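Local coordinates for protein polymerase cofactor VP35 (Reston ebolavirus, PDB 3L2A) that probably binds double-stranded RNA and helps the virus evade the host interferon response through its interferon inhibitory domain, besides acting as a cofactor of the viral polymerase, at residues Ile16-Leu21 against Leu31-Cys36. Residues are numbered along the deposited sequence; the frame is centred on the assembly and turned at random. Where two conformers were deposited one is given.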
# COMPACT_ATOMS: atom_id res chain seq x y z
N ILE A 16 -4.55 2.70 12.81
CA ILE A 16 -3.75 1.64 13.44
C ILE A 16 -2.43 1.40 12.69
O ILE A 16 -1.35 1.25 13.30
CB ILE A 16 -4.54 0.30 13.51
CG1 ILE A 16 -5.64 0.40 14.58
CG2 ILE A 16 -3.63 -0.90 13.78
CD1 ILE A 16 -6.64 -0.74 14.55
N MET A 17 -2.51 1.33 11.37
CA MET A 17 -1.30 1.02 10.58
C MET A 17 -0.32 2.20 10.62
O MET A 17 0.91 2.00 10.72
CB MET A 17 -1.68 0.64 9.14
CG MET A 17 -2.42 -0.70 9.09
SD MET A 17 -2.93 -1.02 7.40
CE MET A 17 -3.32 -2.78 7.52
N TYR A 18 -0.84 3.43 10.54
CA TYR A 18 0.02 4.63 10.64
C TYR A 18 0.68 4.77 12.01
O TYR A 18 1.79 5.29 12.13
CB TYR A 18 -0.77 5.91 10.35
CG TYR A 18 -0.81 6.37 8.91
CD1 TYR A 18 -0.86 5.47 7.86
CD2 TYR A 18 -0.85 7.73 8.60
CE1 TYR A 18 -0.93 5.89 6.54
CE2 TYR A 18 -0.91 8.17 7.28
CZ TYR A 18 -0.95 7.24 6.25
OH TYR A 18 -1.05 7.67 4.94
N ASP A 19 0.01 4.28 13.04
CA ASP A 19 0.47 4.40 14.43
C ASP A 19 1.83 3.75 14.64
O ASP A 19 2.60 4.16 15.50
CB ASP A 19 -0.57 3.77 15.39
CG ASP A 19 -1.66 4.75 15.82
OD1 ASP A 19 -1.58 5.96 15.51
OD2 ASP A 19 -2.62 4.29 16.47
N HIS A 20 2.14 2.69 13.90
CA HIS A 20 3.43 2.07 14.09
C HIS A 20 4.36 2.13 12.87
O HIS A 20 5.27 1.31 12.74
CB HIS A 20 3.31 0.65 14.66
CG HIS A 20 3.11 0.62 16.15
ND1 HIS A 20 4.12 0.94 17.04
CD2 HIS A 20 2.03 0.30 16.90
CE1 HIS A 20 3.66 0.82 18.27
NE2 HIS A 20 2.40 0.44 18.21
N LEU A 21 4.14 3.11 12.00
CA LEU A 21 5.14 3.43 10.97
C LEU A 21 6.01 4.65 11.31
O LEU A 21 5.48 5.68 11.76
CB LEU A 21 4.46 3.69 9.62
CG LEU A 21 3.78 2.51 8.92
CD1 LEU A 21 3.05 3.00 7.69
CD2 LEU A 21 4.81 1.41 8.51
N LEU A 31 1.38 2.61 0.81
CA LEU A 31 0.86 1.23 0.79
C LEU A 31 -0.33 1.03 1.71
O LEU A 31 -1.28 0.35 1.32
CB LEU A 31 1.97 0.22 1.08
CG LEU A 31 1.56 -1.26 0.95
CD1 LEU A 31 0.91 -1.65 -0.39
CD2 LEU A 31 2.76 -2.12 1.26
N VAL A 32 -0.31 1.64 2.90
CA VAL A 32 -1.47 1.56 3.82
C VAL A 32 -2.70 2.13 3.12
O VAL A 32 -3.77 1.55 3.17
CB VAL A 32 -1.17 2.34 5.09
CG1 VAL A 32 -2.47 2.65 5.92
CG2 VAL A 32 -0.13 1.58 5.96
N GLN A 33 -2.54 3.29 2.46
CA GLN A 33 -3.69 3.89 1.76
C GLN A 33 -4.24 2.99 0.66
O GLN A 33 -5.47 2.85 0.50
CB GLN A 33 -3.30 5.24 1.19
CG GLN A 33 -2.85 6.18 2.26
CD GLN A 33 -2.22 7.43 1.68
OE1 GLN A 33 -2.78 8.06 0.79
NE2 GLN A 33 -1.06 7.80 2.21
N VAL A 34 -3.34 2.37 -0.09
CA VAL A 34 -3.68 1.50 -1.21
C VAL A 34 -4.43 0.28 -0.67
O VAL A 34 -5.47 -0.10 -1.19
CB VAL A 34 -2.42 1.07 -2.00
CG1 VAL A 34 -2.71 -0.12 -2.95
CG2 VAL A 34 -1.81 2.29 -2.80
N ILE A 35 -3.89 -0.30 0.40
CA ILE A 35 -4.50 -1.51 1.02
C ILE A 35 -5.85 -1.17 1.60
O ILE A 35 -6.82 -1.93 1.44
CB ILE A 35 -3.55 -2.05 2.11
CG1 ILE A 35 -2.35 -2.74 1.42
CG2 ILE A 35 -4.26 -2.99 3.10
CD1 ILE A 35 -1.22 -3.18 2.43
N CYS A 36 -5.94 -0.05 2.32
CA CYS A 36 -7.22 0.30 2.92
C CYS A 36 -8.31 0.62 1.88
O CYS A 36 -9.47 0.29 2.10
CB CYS A 36 -7.11 1.43 3.94
SG CYS A 36 -6.23 0.93 5.39
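Val32 projects from helix 27-41 toward the C-terminal part of helix 10-19, and both its methyls touch Met17, CG1 also meeting Tyr18 and CG2 also meeting Leu21. A chi1 of 164° sets CG1 opposite the backbone N and CG2 opposite the carbonyl carbon, which aims the two branches at these different neighbours. CG1 lies 3.6 Å from Tyr18 CE1, approaching the ring obliquely, while Val32 CB sits at the ring edge in its plane. CG2 meets Met17 CB at 3.7 Å and, from the turn that follows, Leu21 CD1 at 3.9 Å. Met17 and Val32 run past one another in opposite directions, the methionine extended beyond CG, and Met17 SD comes within 4.3 Å of Cys36 SG. Leu66 of helix 62-72 touches both Met17 and Val32, and Ile48 of helix 45-57 also packs on Met17, setting this apolar centre inside the helical bundle of the interferon inhibitory domain.

Toward the partly exposed flank the packing gives way to polar chemistry. Gln33 reaches across with NE2 2.7 Å from Tyr18 OH, near the ring plane, but the N-H...O angle is only 121° and the hydrogen bond is weak; the amide and ring planes are 60° apart. The same NE2 makes another weak bond to His29 O, and His29 meets the Tyr18 ring edge-to-face. Shared between two poor bonds, this amide probably contributes little beside the apolar contacts round Val32, which mainly join the helices.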